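Local coordinates for nucleocapsid (Crimean-congo hemorrhagic fever virus, PDB 4AKL), which probably binds single- and double-stranded RNA to package the viral genome, and probably cuts double-stranded DNA as a manganese-dependent endonuclease, at residues Leu113-Leu123 with Ser367-Pro377. Numbering follows the deposited sequence.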
ATOM      1  N   LEU A 113      12.903   6.856  -9.901  1.00 29.52           N
ATOM      2  CA  LEU A 113      11.595   6.226  -9.668  1.00 28.75           C
ATOM      3  C   LEU A 113      10.420   7.086 -10.183  1.00 28.07           C
ATOM      4  O   LEU A 113       9.315   6.598 -10.402  1.00 27.24           O
ATOM      5  CB  LEU A 113      11.434   5.815  -8.165  1.00 28.40           C
ATOM      6  CG  LEU A 113      12.338   4.683  -7.595  1.00 30.59           C
ATOM      7  CD1 LEU A 113      12.073   4.498  -6.045  1.00 30.42           C
ATOM      8  CD2 LEU A 113      12.164   3.349  -8.319  1.00 29.65           C
ATOM      9  N   LYS A 114      10.672   8.367 -10.412  1.00 28.15           N
ATOM     10  CA  LYS A 114       9.729   9.229 -11.104  1.00 27.69           C
ATOM     11  C   LYS A 114       9.612   8.774 -12.608  1.00 28.26           C
ATOM     12  O   LYS A 114       8.655   9.134 -13.271  1.00 27.60           O
ATOM     13  CB  LYS A 114      10.182  10.719 -11.055  1.00 28.06           C
ATOM     14  CG  LYS A 114       9.940  11.485  -9.763  1.00 28.67           C
ATOM     15  CD  LYS A 114      10.554  12.938  -9.817  1.00 29.79           C
ATOM     16  CE  LYS A 114      10.065  13.800 -10.993  1.00 30.95           C
ATOM     17  NZ  LYS A 114      10.244  15.272 -10.739  1.00 33.36           N
ATOM     18  N   VAL A 115      10.572   8.022 -13.098  1.00 28.33           N
ATOM     19  CA  VAL A 115      10.668   7.643 -14.503  1.00 30.05           C
ATOM     20  C   VAL A 115      10.478   6.135 -14.735  1.00 31.40           C
ATOM     21  O   VAL A 115       9.760   5.751 -15.640  1.00 31.43           O
ATOM     22  CB  VAL A 115      12.043   8.074 -15.070  1.00 30.73           C
ATOM     23  CG1 VAL A 115      12.222   7.631 -16.488  1.00 31.27           C
ATOM     24  CG2 VAL A 115      12.237   9.659 -14.954  1.00 30.48           C
ATOM     25  N   GLU A 116      11.130   5.308 -13.903  1.00 32.68           N
ATOM     26  CA  GLU A 116      11.220   3.857 -14.139  1.00 34.69           C
ATOM     27  C   GLU A 116      10.530   3.012 -13.092  1.00 33.67           C
ATOM     28  O   GLU A 116      10.341   3.416 -11.904  1.00 33.39           O
ATOM     29  CB  GLU A 116      12.671   3.375 -14.160  1.00 36.28           C
ATOM     30  CG  GLU A 116      13.717   4.215 -14.917  1.00 40.38           C
ATOM     31  CD  GLU A 116      13.746   3.969 -16.434  1.00 44.32           C
ATOM     32  OE1 GLU A 116      12.825   3.260 -16.940  1.00 44.74           O
ATOM     33  OE2 GLU A 116      14.693   4.493 -17.104  1.00 46.10           O
ATOM     34  N   VAL A 117      10.185   1.826 -13.546  1.00 34.74           N
ATOM     35  CA  VAL A 117       9.705   0.751 -12.741  1.00 35.06           C
ATOM     36  C   VAL A 117      10.732   0.471 -11.642  1.00 35.06           C
ATOM     37  O   VAL A 117      11.940   0.488 -11.896  1.00 36.17           O
ATOM     38  CB  VAL A 117       9.492  -0.514 -13.616  1.00 36.93           C
ATOM     39  CG1 VAL A 117       9.220  -1.749 -12.730  1.00 38.65           C
ATOM     40  CG2 VAL A 117       8.349  -0.266 -14.648  1.00 35.86           C
ATOM     41  N   PRO A 118      10.280   0.229 -10.426  1.00 34.57           N
ATOM     42  CA  PRO A 118      11.238  -0.093  -9.394  1.00 35.67           C
ATOM     43  C   PRO A 118      11.784  -1.523  -9.501  1.00 37.76           C
ATOM     44  O   PRO A 118      11.134  -2.401 -10.043  1.00 38.62           O
ATOM     45  CB  PRO A 118      10.435   0.050  -8.117  1.00 34.45           C
ATOM     46  CG  PRO A 118       9.071  -0.154  -8.468  1.00 33.70           C
ATOM     47  CD  PRO A 118       8.906   0.300  -9.890  1.00 34.08           C
ATOM     48  N   LYS A 119      12.980  -1.724  -8.986  1.00 39.33           N
ATOM     49  CA  LYS A 119      13.506  -3.073  -8.731  1.00 41.96           C
ATOM     50  C   LYS A 119      12.701  -3.671  -7.584  1.00 41.32           C
ATOM     51  O   LYS A 119      12.182  -2.950  -6.708  1.00 40.35           O
ATOM     52  CB  LYS A 119      14.972  -2.996  -8.372  1.00 43.53           C
ATOM     53  CG  LYS A 119      15.831  -2.536  -9.569  1.00 47.49           C
ATOM     54  CD  LYS A 119      17.109  -1.708  -9.154  1.00 51.30           C
ATOM     55  CE  LYS A 119      16.855  -0.179  -9.324  1.00 51.34           C
ATOM     56  NZ  LYS A 119      17.759   0.738  -8.501  1.00 53.31           N
ATOM     57  N   ILE A 120      12.604  -4.986  -7.549  1.00 42.35           N
ATOM     58  CA  ILE A 120      11.782  -5.622  -6.546  1.00 41.72           C
ATOM     59  C   ILE A 120      12.322  -5.282  -5.120  1.00 41.22           C
ATOM     60  O   ILE A 120      11.549  -5.138  -4.215  1.00 38.90           O
ATOM     61  CB  ILE A 120      11.657  -7.144  -6.815  1.00 43.84           C
ATOM     62  CG1 ILE A 120      10.612  -7.804  -5.916  1.00 44.34           C
ATOM     63  CG2 ILE A 120      13.000  -7.830  -6.631  1.00 45.46           C
ATOM     64  CD1 ILE A 120       9.219  -7.361  -6.139  1.00 43.69           C
ATOM     65  N   GLU A 121      13.649  -5.139  -4.971  1.00 42.57           N
ATOM     66  CA  GLU A 121      14.271  -4.901  -3.665  1.00 43.24           C
ATOM     67  C   GLU A 121      13.803  -3.539  -3.125  1.00 40.54           C
ATOM     68  O   GLU A 121      13.559  -3.403  -1.954  1.00 40.00           O
ATOM     69  CB  GLU A 121      15.812  -4.896  -3.735  1.00 45.21           C
ATOM     70  CG  GLU A 121      16.551  -6.224  -3.959  1.00 51.20           C
ATOM     71  CD  GLU A 121      16.601  -6.719  -5.442  1.00 54.31           C
ATOM     72  OE1 GLU A 121      16.164  -5.977  -6.370  1.00 53.22           O
ATOM     73  OE2 GLU A 121      17.080  -7.871  -5.632  1.00 57.31           O
ATOM     74  N   GLN A 122      13.686  -2.544  -4.018  1.00 38.98           N
ATOM     75  CA  GLN A 122      13.151  -1.209  -3.664  1.00 36.68           C
ATOM     76  C   GLN A 122      11.716  -1.317  -3.138  1.00 35.39           C
ATOM     77  O   GLN A 122      11.371  -0.596  -2.213  1.00 34.12           O
ATOM     78  CB  GLN A 122      13.227  -0.243  -4.846  1.00 35.96           C
ATOM     79  CG  GLN A 122      14.669   0.074  -5.279  1.00 36.68           C
ATOM     80  CD  GLN A 122      14.719   0.875  -6.545  1.00 35.23           C
ATOM     81  OE1 GLN A 122      14.242   0.427  -7.557  1.00 35.71           O
ATOM     82  NE2 GLN A 122      15.311   2.072  -6.492  1.00 34.37           N
ATOM     83  N   LEU A 123      10.910  -2.225  -3.701  1.00 34.90           N
ATOM     84  CA  LEU A 123       9.540  -2.457  -3.201  1.00 34.72           C
ATOM     85  C   LEU A 123       9.573  -3.113  -1.849  1.00 35.82           C
ATOM     86  O   LEU A 123       8.865  -2.646  -0.931  1.00 34.17           O
ATOM     87  CB  LEU A 123       8.666  -3.339  -4.126  1.00 34.74           C
ATOM     88  CG  LEU A 123       8.270  -2.809  -5.476  1.00 34.80           C
ATOM     89  CD1 LEU A 123       7.459  -3.800  -6.300  1.00 34.77           C
ATOM     90  CD2 LEU A 123       7.486  -1.467  -5.279  1.00 32.44           C
ATOM     91  N   SER A 367       6.528  12.463 -16.031  1.00 34.22           N
ATOM     92  CA  SER A 367       7.867  11.868 -16.204  1.00 34.75           C
ATOM     93  C   SER A 367       7.819  10.319 -16.356  1.00 35.07           C
ATOM     94  O   SER A 367       8.640   9.752 -17.065  1.00 36.64           O
ATOM     95  CB  SER A 367       8.733  12.286 -15.026  1.00 34.21           C
ATOM     96  OG  SER A 367       8.096  11.856 -13.798  1.00 32.24           O
ATOM     97  N   PHE A 368       6.848   9.664 -15.720  1.00 34.11           N
ATOM     98  CA  PHE A 368       6.797   8.181 -15.632  1.00 34.41           C
ATOM     99  C   PHE A 368       6.498   7.529 -16.987  1.00 36.18           C
ATOM    100  O   PHE A 368       5.482   7.783 -17.576  1.00 36.21           O
ATOM    101  CB  PHE A 368       5.784   7.709 -14.522  1.00 32.78           C
ATOM    102  CG  PHE A 368       5.980   6.228 -14.080  1.00 31.68           C
ATOM    103  CD1 PHE A 368       6.989   5.877 -13.233  1.00 29.09           C
ATOM    104  CD2 PHE A 368       5.145   5.215 -14.561  1.00 32.27           C
ATOM    105  CE1 PHE A 368       7.168   4.561 -12.848  1.00 29.80           C
ATOM    106  CE2 PHE A 368       5.300   3.885 -14.175  1.00 29.97           C
ATOM    107  CZ  PHE A 368       6.300   3.540 -13.333  1.00 29.24           C
ATOM    108  N   GLN A 369       7.409   6.684 -17.444  1.00 37.88           N
ATOM    109  CA  GLN A 369       7.405   6.200 -18.788  1.00 39.99           C
ATOM    110  C   GLN A 369       6.621   4.866 -19.027  1.00 40.64           C
ATOM    111  O   GLN A 369       6.547   4.414 -20.164  1.00 42.89           O
ATOM    112  CB  GLN A 369       8.857   6.067 -19.257  1.00 41.37           C
ATOM    113  CG  GLN A 369       9.563   7.407 -19.345  1.00 42.81           C
ATOM    114  CD  GLN A 369      10.987   7.333 -19.873  1.00 45.46           C
ATOM    115  OE1 GLN A 369      11.592   6.253 -19.958  1.00 45.43           O
ATOM    116  NE2 GLN A 369      11.547   8.511 -20.228  1.00 46.59           N
ATOM    117  N   GLN A 370       6.059   4.266 -17.991  1.00 39.26           N
ATOM    118  CA  GLN A 370       5.390   2.961 -18.104  1.00 39.93           C
ATOM    119  C   GLN A 370       3.959   3.015 -17.556  1.00 38.27           C
ATOM    120  O   GLN A 370       3.484   4.064 -17.113  1.00 35.83           O
ATOM    121  CB  GLN A 370       6.218   1.904 -17.336  1.00 40.46           C
ATOM    122  CG  GLN A 370       7.707   1.772 -17.786  1.00 42.95           C
ATOM    123  CD  GLN A 370       7.833   1.229 -19.157  1.00 46.91           C
ATOM    124  OE1 GLN A 370       7.001   0.404 -19.592  1.00 48.76           O
ATOM    125  NE2 GLN A 370       8.881   1.676 -19.886  1.00 48.97           N
ATOM    126  N   ASN A 371       3.274   1.868 -17.583  1.00 39.00           N
ATOM    127  CA  ASN A 371       1.954   1.761 -16.961  1.00 38.35           C
ATOM    128  C   ASN A 371       2.076   2.116 -15.475  1.00 37.76           C
ATOM    129  O   ASN A 371       2.908   1.578 -14.783  1.00 36.43           O
ATOM    130  CB  ASN A 371       1.392   0.364 -17.128  1.00 39.62           C
ATOM    131  CG  ASN A 371      -0.062   0.270 -16.733  1.00 38.88           C
ATOM    132  OD1 ASN A 371      -0.459   0.715 -15.670  1.00 38.77           O
ATOM    133  ND2 ASN A 371      -0.853  -0.316 -17.586  1.00 40.81           N
ATOM    134  N   ARG A 372       1.223   3.034 -15.025  1.00 37.11           N
ATOM    135  CA  ARG A 372       1.233   3.526 -13.667  1.00 37.24           C
ATOM    136  C   ARG A 372       1.051   2.524 -12.604  1.00 36.14           C
ATOM    137  O   ARG A 372       1.443   2.758 -11.486  1.00 35.26           O
ATOM    138  CB  ARG A 372       0.124   4.578 -13.474  1.00 37.33           C
ATOM    139  CG  ARG A 372       0.562   5.992 -13.626  1.00 40.98           C
ATOM    140  CD  ARG A 372       1.427   6.203 -14.792  1.00 46.58           C
ATOM    141  NE  ARG A 372       1.586   7.580 -15.306  1.00 52.84           N
ATOM    142  CZ  ARG A 372       1.189   8.763 -14.773  1.00 54.28           C
ATOM    143  NH1 ARG A 372       0.529   8.919 -13.610  1.00 53.83           N
ATOM    144  NH2 ARG A 372       1.475   9.860 -15.471  1.00 55.87           N
ATOM    145  N   ILE A 373       0.444   1.403 -12.926  1.00 36.44           N
ATOM    146  CA  ILE A 373       0.275   0.358 -11.964  1.00 36.31           C
ATOM    147  C   ILE A 373       1.666  -0.076 -11.427  1.00 36.02           C
ATOM    148  O   ILE A 373       1.794  -0.583 -10.285  1.00 35.70           O
ATOM    149  CB  ILE A 373      -0.540  -0.810 -12.606  1.00 37.67           C
ATOM    150  CG1 ILE A 373      -1.137  -1.756 -11.552  1.00 40.34           C
ATOM    151  CG2 ILE A 373       0.348  -1.610 -13.603  1.00 39.34           C
ATOM    152  CD1 ILE A 373      -2.139  -1.125 -10.490  1.00 41.05           C
ATOM    153  N   TYR A 374       2.709   0.123 -12.233  1.00 34.93           N
ATOM    154  CA  TYR A 374       4.023  -0.292 -11.835  1.00 35.28           C
ATOM    155  C   TYR A 374       4.802   0.672 -10.956  1.00 33.69           C
ATOM    156  O   TYR A 374       5.844   0.296 -10.413  1.00 34.33           O
ATOM    157  CB  TYR A 374       4.865  -0.561 -13.062  1.00 36.15           C
ATOM    158  CG  TYR A 374       4.409  -1.741 -13.840  1.00 39.02           C
ATOM    159  CD1 TYR A 374       4.340  -3.005 -13.245  1.00 39.49           C
ATOM    160  CD2 TYR A 374       4.083  -1.623 -15.195  1.00 39.77           C
ATOM    161  CE1 TYR A 374       3.939  -4.125 -13.956  1.00 42.40           C
ATOM    162  CE2 TYR A 374       3.687  -2.727 -15.914  1.00 43.14           C
ATOM    163  CZ  TYR A 374       3.618  -3.986 -15.276  1.00 44.28           C
ATOM    164  OH  TYR A 374       3.225  -5.079 -15.980  1.00 48.29           O
ATOM    165  N   MET A 375       4.322   1.889 -10.840  1.00 31.79           N
ATOM    166  CA  MET A 375       5.008   2.931 -10.080  1.00 30.86           C
ATOM    167  C   MET A 375       5.315   2.500  -8.672  1.00 29.60           C
ATOM    168  O   MET A 375       4.504   1.810  -8.046  1.00 29.74           O
ATOM    169  CB  MET A 375       4.132   4.190 -10.026  1.00 29.93           C
ATOM    170  CG  MET A 375       4.832   5.392  -9.490  1.00 30.57           C
ATOM    171  SD  MET A 375       3.790   6.877  -9.611  1.00 31.79           S
ATOM    172  CE  MET A 375       3.940   7.238 -11.311  1.00 27.25           C
ATOM    173  N   HIS A 376       6.463   2.900  -8.173  1.00 29.24           N
ATOM    174  CA  HIS A 376       6.846   2.618  -6.759  1.00 28.85           C
ATOM    175  C   HIS A 376       5.920   3.373  -5.848  1.00 27.57           C
ATOM    176  O   HIS A 376       5.554   4.539  -6.139  1.00 26.61           O
ATOM    177  CB  HIS A 376       8.289   2.984  -6.515  1.00 29.44           C
ATOM    178  CG  HIS A 376       8.837   2.565  -5.179  1.00 30.15           C
ATOM    179  ND1 HIS A 376       8.557   3.242  -4.020  1.00 29.60           N
ATOM    180  CD2 HIS A 376       9.676   1.560  -4.832  1.00 31.85           C
ATOM    181  CE1 HIS A 376       9.191   2.669  -3.016  1.00 31.60           C
ATOM    182  NE2 HIS A 376       9.884   1.648  -3.483  1.00 28.99           N
ATOM    183  N   PRO A 377       5.520   2.739  -4.695  1.00 27.84           N
ATOM    184  CA  PRO A 377       4.526   3.339  -3.816  1.00 27.12           C
ATOM    185  C   PRO A 377       4.902   4.584  -3.054  1.00 26.62           C
ATOM    186  O   PRO A 377       4.023   5.197  -2.393  1.00 25.52           O
ATOM    187  CB  PRO A 377       4.244   2.221  -2.797  1.00 28.61           C
ATOM    188  CG  PRO A 377       5.442   1.351  -2.803  1.00 29.45           C
ATOM    189  CD  PRO A 377       5.830   1.364  -4.260  1.00 28.87           C
TER
HETATM  190  O   HOH W   1       8.594   4.028  -9.929  1.00 28.82           O
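His376 meets Leu113 and Gln122 where the loop between helices 355-360 and 385-392 packs on the link from helix 110-113 to helix 120-136, and on the first turn of the latter, in this largely helical nucleocapsid protein.

Hydrogen bonds hold both ends of the contact. With chi1 of 58°, Ser367 swings OG over to the Lys114 carbonyl and donates to Lys114 O at 2.8 Å, from above the carbonyl plane. Gln369 N reaches Val115 O in the carbonyl plane, on a lone pair, with a nearly straight N-H...O angle of 175°. In the first turn of helix 120-136, His376 NE2 donates to Gln122 O at 3.0 Å. The oxygen lies close to the imidazole plane, but the nitrogen stands well above the carbonyl plane. His376 ND1 bonds Ala378 N, so both ring nitrogens are engaged and the ring's rotation is fixed. A water joins the loops midway, donating to Leu113 O and Glu116 O and accepting from His376 N.

Apolar groups enclose the imidazole. Leu113 CD1 makes a CH-pi contact with one face, 4.1 Å from the ring centroid. Pro377 CD lies over the opposite face, toward the rim. Pro118 CB meets the ring edge, and Trp106 and Tyr126 add aromatic contacts. The Phe368 ring turns its edge to the carbonyl oxygens of Leu113, Lys114 and Glu116, while Met375 CB sits over one face, also toward the rim.

Nearer the surface, Val115 CG1 lies alongside the extended Gln369 side chain. Val117 CG2 touches both Gln370 CG and Tyr374 CB. Back in the buried part, Leu123 CD2 presses on Pro377 CD at 3.4 Å, tighter than usual van der Waals contact.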